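Local coordinates for uncharacterized protein (Bacteroides caccae, PDB 4L7A) that is of unknown function but is probably a zinc-dependent metallo-peptidase of the Peptidase_MA clan, at residues 128-131 with 132-135; 154-157 with 158-162; 264-267 with 268-271. One frame throughout, in Å; residues are numbered along the deposited sequence.

Contact 1: 128-131 with 132-135; sequences LTNV and DRMN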
loop_
_atom_site.group_PDB
_atom_site.type_symbol
_atom_site.label_atom_id
_atom_site.label_comp_id
_atom_site.label_asym_id
_atom_site.label_seq_id
_atom_site.Cartn_x
_atom_site.Cartn_y
_atom_site.Cartn_z
ATOM N N LEU A 128 -12.882 -2.939 9.099
ATOM C CA LEU A 128 -11.794 -1.952 9.095
ATOM C C LEU A 128 -10.682 -2.212 10.098
ATOM O O LEU A 128 -9.544 -1.764 9.902
ATOM C CB LEU A 128 -12.345 -0.550 9.325
ATOM C CG LEU A 128 -13.293 -0.024 8.256
ATOM C CD1 LEU A 128 -14.086 1.141 8.805
ATOM C CD2 LEU A 128 -12.521 0.408 7.029
ATOM N N THR A 129 -11.005 -2.967 11.133
ATOM C CA THR A 129 -10.037 -3.329 12.121
ATOM C C THR A 129 -9.332 -4.660 11.776
ATOM O O THR A 129 -8.445 -5.031 12.503
ATOM C CB THR A 129 -10.668 -3.435 13.527
ATOM O OG1 THR A 129 -11.695 -4.438 13.501
ATOM C CG2 THR A 129 -11.245 -2.083 13.957
ATOM N N ASN A 130 -9.746 -5.383 10.731
ATOM C CA ASN A 130 -9.059 -6.629 10.376
ATOM C C ASN A 130 -7.817 -6.327 9.560
ATOM O O ASN A 130 -7.893 -5.988 8.380
ATOM C CB ASN A 130 -9.961 -7.557 9.604
ATOM C CG ASN A 130 -9.320 -8.900 9.368
ATOM O OD1 ASN A 130 -8.155 -9.008 8.982
ATOM N ND2 ASN A 130 -10.097 -9.939 9.550
ATOM N N VAL A 131 -6.683 -6.368 10.246
ATOM C CA VAL A 131 -5.393 -5.985 9.724
ATOM C C VAL A 131 -5.031 -6.812 8.491
ATOM O O VAL A 131 -4.660 -6.223 7.467
ATOM C CB VAL A 131 -4.304 -6.109 10.794
ATOM C CG1 VAL A 131 -2.932 -5.827 10.191
ATOM C CG2 VAL A 131 -4.589 -5.123 11.925
ATOM N N ASP A 132 -5.195 -8.138 8.536
ATOM C CA ASP A 132 -4.921 -8.952 7.315
ATOM C C ASP A 132 -5.746 -8.540 6.114
ATOM O O ASP A 132 -5.243 -8.561 4.975
ATOM C CB ASP A 132 -5.130 -10.445 7.551
ATOM C CG ASP A 132 -4.097 -11.048 8.485
ATOM O OD1 ASP A 132 -3.040 -10.419 8.745
ATOM O OD2 ASP A 132 -4.371 -12.182 8.951
ATOM N N ARG A 133 -7.000 -8.144 6.343
ATOM C CA ARG A 133 -7.856 -7.807 5.197
ATOM C C ARG A 133 -7.532 -6.436 4.607
ATOM O O ARG A 133 -7.522 -6.279 3.372
ATOM C CB ARG A 133 -9.335 -7.851 5.595
ATOM C CG ARG A 133 -9.868 -9.191 6.096
ATOM C CD ARG A 133 -10.130 -10.172 4.992
ATOM N NE ARG A 133 -8.861 -10.625 4.490
ATOM C CZ ARG A 133 -8.191 -11.691 4.930
ATOM N NH1 ARG A 133 -8.684 -12.492 5.858
ATOM N NH2 ARG A 133 -7.009 -11.968 4.398
HETATM N N MSE A 134 -7.256 -5.448 5.471
HETATM C CA MSE A 134 -6.833 -4.100 5.027
HETATM C C MSE A 134 -5.517 -4.157 4.253
HETATM O O MSE A 134 -5.309 -3.464 3.256
HETATM C CB MSE A 134 -6.695 -3.113 6.192
HETATM C CG MSE A 134 -7.986 -2.945 6.929
HETATM SE SE MSE A 134 -9.384 -2.120 5.819
HETATM C CE MSE A 134 -8.734 -0.293 5.939
ATOM N N ASN A 135 -4.616 -4.981 4.706
ATOM C CA ASN A 135 -3.347 -5.182 3.963
ATOM C C ASN A 135 -3.617 -5.908 2.643
ATOM O O ASN A 135 -3.112 -5.520 1.581
ATOM C CB ASN A 135 -2.352 -5.924 4.835
ATOM C CG ASN A 135 -1.752 -5.036 5.881
ATOM O OD1 ASN A 135 -1.704 -3.814 5.698
ATOM N ND2 ASN A 135 -1.215 -5.631 6.965
#
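Asn130 reaches over the first turn of helix 131-153, and its OD1 accepts the backbone N-H of Arg133, OD1 to N 3.0 Å, with an N-H...O angle of 150°. This is the capping bond. CG stands anti to the Asn130 backbone N (chi1 -174°), a setting that carries the carboxamide along the chain to that N-H, which meets OD1 from above the carbonyl plane and misses the lone pairs.

The main chain supplies the regular helix bonds: Met134 N to Asn130 O and Asn135 N to Val131 O are each 3.0 Å. Arg133 N also makes a weak bond to Asn130 O, so two acceptors of the same residue share it.

Among side-chain contacts, Asn130 and Arg133 run alongside each other and point the same way, CG to CG only 3.3 Å. Arg133 then bends off to a salt bridge with Glu136. Val131 CG1 lies 3.7 Å from Asn135 ND2, again flank to flank. Met134, a selenomethionine, curls back towards the loop, its CG 3.6 Å from Leu128 O and its CE 4.0 Å from Leu128 CD2; both residues also lean on helix 59-81.

Without the carboxamide, as with an alanine here, Arg133 N is likely to be left with its weak bond to Asn130 O, and Arg133 CG to lose its flat neighbour.

Side-chain acceptor before the helix and donor three residues later make a classic asparagine N-cap, here opening the helix whose HEFAH sequence matches the HExxH zinc-binding signature of metallo-peptidases.

Contact 2: 154-157 with 158-162; sequences KNYP and VDYDK
Tyr156, Pro157 and Val158 carry most of this contact, a chain reversal on the surface just before the short helix 160-163. Tyr156 supplies the side-chain bond: its hydroxyl donates to Asp161 OD1, OH to OD1 2.7 Å, and the carboxylate receives it on the syn lone pair, the side of its other oxygen. OD1 lies at the rim of the phenol, close to the ring plane, which also brings it to 3.1 Å from Tyr156 CE1. Ring and carboxylate planes are turned 61° apart. With chi1 at 62° the ring of Tyr156 sits in the crowded position between its backbone N and carbonyl carbon, and this swings it forward over the turn to Asp161 five residues on.

Pro157 contributes its carbonyl. Its O accepts Tyr160 N at 3.0 Å, on a nearly straight N-H...O line of 164°. This bond closes a type I beta turn running from Pro157 to Tyr160. Val158 is the first corner residue (i+1) of that turn, its CB 3.8 Å from Pro157 C, and its own O accepts Asp161 N at 3.2 Å.

Tyr160 backs the bend from the protein side. Its CB rests 3.9 Å from Tyr156 CE1, with the two rings set obliquely, while its phenol leads inward to bond Asp198 and pack against helices 195-208 and 211-244. The Tyr156 ring also meets His151 edge-to-face.

The turn bond from Tyr160 N to Pro157 O and the phenol-carboxylate bond both span the two segments. The acidic partner would be expected to polarise the Tyr156 hydroxyl.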
loop_
_atom_site.group_PDB
_atom_site.type_symbol
_atom_site.label_atom_id
_atom_site.label_comp_id
_atom_site.label_asym_id
_atom_site.label_seq_id
_atom_site.Cartn_x
_atom_site.Cartn_y
_atom_site.Cartn_z
ATOM N N LYS A 154 15.538 7.416 -6.850
ATOM C CA LYS A 154 16.892 6.990 -6.500
ATOM C C LYS A 154 17.052 5.510 -6.779
ATOM O O LYS A 154 16.537 4.653 -6.030
ATOM C CB LYS A 154 17.212 7.312 -5.041
ATOM C CG LYS A 154 17.228 8.770 -4.742
ATOM C CD LYS A 154 17.589 9.043 -3.321
ATOM C CE LYS A 154 17.265 10.475 -3.030
ATOM N NZ LYS A 154 17.662 10.788 -1.688
ATOM N N ASN A 155 17.766 5.200 -7.854
ATOM C CA ASN A 155 17.841 3.833 -8.320
ATOM C C ASN A 155 18.406 2.883 -7.268
ATOM O O ASN A 155 19.344 3.251 -6.543
ATOM C CB ASN A 155 18.654 3.776 -9.596
ATOM C CG ASN A 155 17.883 4.368 -10.780
ATOM O OD1 ASN A 155 16.681 4.700 -10.698
ATOM N ND2 ASN A 155 18.570 4.523 -11.865
ATOM N N TYR A 156 17.852 1.673 -7.191
ATOM C CA TYR A 156 18.339 0.677 -6.248
ATOM C C TYR A 156 19.634 0.065 -6.807
ATOM O O TYR A 156 19.904 0.230 -7.992
ATOM C CB TYR A 156 17.260 -0.384 -5.935
ATOM C CG TYR A 156 16.804 -1.219 -7.128
ATOM C CD1 TYR A 156 17.573 -2.292 -7.542
ATOM C CD2 TYR A 156 15.630 -0.932 -7.837
ATOM C CE1 TYR A 156 17.218 -3.022 -8.584
ATOM C CE2 TYR A 156 15.288 -1.676 -8.947
ATOM C CZ TYR A 156 16.084 -2.723 -9.281
ATOM O OH TYR A 156 15.813 -3.543 -10.328
ATOM N N PRO A 157 20.434 -0.655 -5.966
ATOM C CA PRO A 157 21.692 -1.257 -6.489
ATOM C C PRO A 157 21.510 -2.269 -7.596
ATOM O O PRO A 157 20.708 -3.171 -7.479
ATOM C CB PRO A 157 22.318 -1.913 -5.255
ATOM C CG PRO A 157 21.717 -1.179 -4.104
ATOM C CD PRO A 157 20.292 -0.933 -4.524
ATOM N N VAL A 158 22.265 -2.094 -8.673
ATOM C CA VAL A 158 22.154 -2.962 -9.825
ATOM C C VAL A 158 22.437 -4.399 -9.458
ATOM O O VAL A 158 21.912 -5.302 -10.094
ATOM C CB VAL A 158 23.100 -2.540 -10.993
ATOM C CG1 VAL A 158 22.725 -1.157 -11.477
ATOM C CG2 VAL A 158 24.577 -2.572 -10.588
ATOM N N ASP A 159 23.257 -4.622 -8.445
ATOM C CA ASP A 159 23.521 -6.005 -8.017
ATOM C C ASP A 159 22.282 -6.793 -7.535
ATOM O O ASP A 159 22.325 -8.006 -7.536
ATOM C CB ASP A 159 24.603 -6.040 -6.941
ATOM C CG ASP A 159 26.021 -5.793 -7.491
ATOM O OD1 ASP A 159 26.272 -5.777 -8.728
ATOM O OD2 ASP A 159 26.896 -5.637 -6.636
ATOM N N TYR A 160 21.181 -6.127 -7.173
ATOM C CA TYR A 160 19.959 -6.818 -6.745
ATOM C C TYR A 160 19.494 -7.716 -7.853
ATOM O O TYR A 160 19.067 -8.862 -7.605
ATOM C CB TYR A 160 18.824 -5.828 -6.388
ATOM C CG TYR A 160 17.623 -6.460 -5.775
ATOM C CD1 TYR A 160 16.647 -7.038 -6.562
ATOM C CD2 TYR A 160 17.446 -6.473 -4.396
ATOM C CE1 TYR A 160 15.543 -7.642 -5.970
ATOM C CE2 TYR A 160 16.361 -7.028 -3.812
ATOM C CZ TYR A 160 15.419 -7.624 -4.585
ATOM O OH TYR A 160 14.339 -8.196 -3.976
ATOM N N ASP A 161 19.563 -7.187 -9.065
ATOM C CA ASP A 161 19.084 -7.877 -10.233
ATOM C C ASP A 161 19.789 -9.180 -10.476
ATOM O O ASP A 161 19.208 -10.077 -11.065
ATOM C CB ASP A 161 19.278 -7.005 -11.458
ATOM C CG ASP A 161 18.388 -5.773 -11.453
ATOM O OD1 ASP A 161 17.685 -5.478 -10.486
ATOM O OD2 ASP A 161 18.396 -5.031 -12.429
ATOM N N LYS A 162 21.035 -9.305 -10.047
ATOM C CA LYS A 162 21.770 -10.536 -10.311
ATOM C C LYS A 162 21.388 -11.670 -9.386
ATOM O O LYS A 162 21.584 -12.840 -9.738
ATOM C CB LYS A 162 23.276 -10.344 -10.103
ATOM C CG LYS A 162 23.894 -9.361 -11.019
ATOM C CD LYS A 162 25.362 -9.260 -10.664
ATOM C CE LYS A 162 26.075 -8.259 -11.529
ATOM N NZ LYS A 162 27.521 -8.306 -11.149
#

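Contact 3: 264-267 with 268-271; sequences ELDL and DHIY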
loop_
_atom_site.group_PDB
_atom_site.type_symbol
_atom_site.label_atom_id
_atom_site.label_comp_id
_atom_site.label_asym_id
_atom_site.label_seq_id
_atom_site.Cartn_x
_atom_site.Cartn_y
_atom_site.Cartn_z
ATOM N N GLU A 264 -8.773 2.613 18.088
ATOM C CA GLU A 264 -8.613 3.795 18.954
ATOM C C GLU A 264 -8.803 5.128 18.213
ATOM O O GLU A 264 -8.823 6.169 18.841
ATOM C CB GLU A 264 -7.232 3.794 19.625
ATOM C CG GLU A 264 -6.954 2.540 20.449
ATOM C CD GLU A 264 -5.477 2.396 20.854
ATOM O OE1 GLU A 264 -4.802 3.419 21.092
ATOM O OE2 GLU A 264 -4.999 1.243 20.934
ATOM N N LEU A 265 -8.932 5.118 16.885
ATOM C CA LEU A 265 -9.113 6.367 16.158
ATOM C C LEU A 265 -10.547 6.866 16.301
ATOM O O LEU A 265 -11.461 6.078 16.593
ATOM C CB LEU A 265 -8.793 6.190 14.681
ATOM C CG LEU A 265 -7.360 5.770 14.324
ATOM C CD1 LEU A 265 -7.318 5.213 12.893
ATOM C CD2 LEU A 265 -6.444 6.949 14.486
ATOM N N ASP A 266 -10.743 8.161 16.068
ATOM C CA ASP A 266 -12.059 8.760 16.203
ATOM C C ASP A 266 -12.739 8.711 14.839
ATOM O O ASP A 266 -12.790 9.710 14.105
ATOM C CB ASP A 266 -11.997 10.186 16.743
ATOM C CG ASP A 266 -13.398 10.805 16.927
ATOM O OD1 ASP A 266 -14.411 10.068 16.939
ATOM O OD2 ASP A 266 -13.513 12.043 17.017
ATOM N N LEU A 267 -13.237 7.524 14.517
ATOM C CA LEU A 267 -13.726 7.232 13.197
ATOM C C LEU A 267 -15.140 7.705 12.966
ATOM O O LEU A 267 -15.548 7.768 11.851
ATOM C CB LEU A 267 -13.625 5.722 12.913
ATOM C CG LEU A 267 -12.220 5.112 12.957
ATOM C CD1 LEU A 267 -12.211 3.580 12.774
ATOM C CD2 LEU A 267 -11.321 5.739 11.903
ATOM N N ASP A 268 -15.868 8.056 14.009
ATOM C CA ASP A 268 -17.257 8.454 13.877
ATOM C C ASP A 268 -17.480 9.961 13.750
ATOM O O ASP A 268 -18.628 10.434 13.769
ATOM C CB ASP A 268 -18.057 7.903 15.061
ATOM C CG ASP A 268 -18.137 6.366 15.057
ATOM O OD1 ASP A 268 -18.046 5.742 13.971
ATOM O OD2 ASP A 268 -18.330 5.784 16.139
ATOM N N HIS A 269 -16.396 10.719 13.642
ATOM C CA HIS A 269 -16.486 12.166 13.532
ATOM C C HIS A 269 -15.460 12.641 12.502
ATOM O O HIS A 269 -14.443 11.991 12.313
ATOM C CB HIS A 269 -16.190 12.819 14.884
ATOM C CG HIS A 269 -17.152 12.437 15.966
ATOM N ND1 HIS A 269 -16.837 11.521 16.957
ATOM C CD2 HIS A 269 -18.416 12.849 16.225
ATOM C CE1 HIS A 269 -17.868 11.378 17.769
ATOM N NE2 HIS A 269 -18.831 12.185 17.356
ATOM N N ILE A 270 -15.706 13.793 11.896
ATOM C CA ILE A 270 -14.722 14.395 11.026
ATOM C C ILE A 270 -13.733 15.151 11.905
ATOM O O ILE A 270 -12.636 14.728 12.025
ATOM C CB ILE A 270 -15.391 15.321 9.988
ATOM C CG1 ILE A 270 -16.323 14.518 9.124
ATOM C CG2 ILE A 270 -14.297 16.053 9.128
ATOM C CD1 ILE A 270 -17.258 15.376 8.246
ATOM N N TYR A 271 -14.132 16.276 12.499
ATOM C CA TYR A 271 -13.314 16.973 13.500
ATOM C C TYR A 271 -13.760 16.479 14.846
ATOM O O TYR A 271 -14.777 15.846 14.955
ATOM C CB TYR A 271 -13.490 18.505 13.447
ATOM C CG TYR A 271 -12.725 19.103 12.309
ATOM C CD1 TYR A 271 -13.319 19.230 11.055
ATOM C CD2 TYR A 271 -11.392 19.478 12.454
ATOM C CE1 TYR A 271 -12.628 19.740 9.980
ATOM C CE2 TYR A 271 -10.678 20.002 11.383
ATOM C CZ TYR A 271 -11.312 20.132 10.136
ATOM O OH TYR A 271 -10.647 20.644 9.029
ATOM O OXT TYR A 271 -13.145 16.680 15.868
#
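His269 ND1 donates to Asp266 OD1 over 2.8 Å, along an almost straight N-H...O path of 171°. OD1 accepts the N-H on its syn lone pair and lies nearly in the plane of the imidazole, at the ring edge. The carboxylate itself is turned 57° from that ring, and the two side chains slant across each other. The Asp266 side chain is extended away from its own N (chi1 -178°), which sends the carboxylate forward, past Leu267 and Asp268, to the imidazole three residues later. Asp266 OD2 is 3.5 Å from His269 CB, so the carboxylate leans on the base of the histidine as well as its nitrogen. The donated N-H is likely to restrain the rotation of the ring, and the nearby negative charge is likely to stabilise a protonated imidazole.

Asp268 adds to this from within the bend. Its CB lies 4.2 Å above one face of the His269 ring, towards the rim, while its OD1 makes a long, weak ion pair with Lys64. Leu267 points off the turn and packs on Lys64 and Ile68 of helix 59-81.

Two turns overlap: Asp266, the centre of an inverse gamma turn (weak bond of 3.1 Å from Leu267 N to Leu265 O), is also the first residue of the beta turn. The carbonyls Asp266 O and His269 O come within 3.3 Å of each other, two acceptors whose closeness is probably eased by Lys67 NZ, which bonds both and Ile270 O too.

Beyond the turn, Ile270 and the C-terminal Tyr271 settle on helix 17-35. This is a type I beta turn, Asp266 to His269, braced by a His-carboxylate hydrogen bond between its end residues in the C-terminal tail.

Overall arrangement
Following the chain, helices 17-35 and 59-81 and the small mixed sheet come first. Contact 1 then turns the loop after strand 115-122 into helix 131-153, and contact 2 closes the bend leaving that helix's far end towards helix 160-163; their centres lie 32 Å apart, on opposite sides of the chain's centre. Contact 3 follows helix 248-260 and turns the C-terminal tail. All three are local and in series: none nests or crosses. Contacts 1 and 3 come within about 5 Å at nearest atoms without touching, and both lean on helix 59-81; contact 3 also meets helix 17-35, whereas contact 2 packs against helices 195-208 and 211-244.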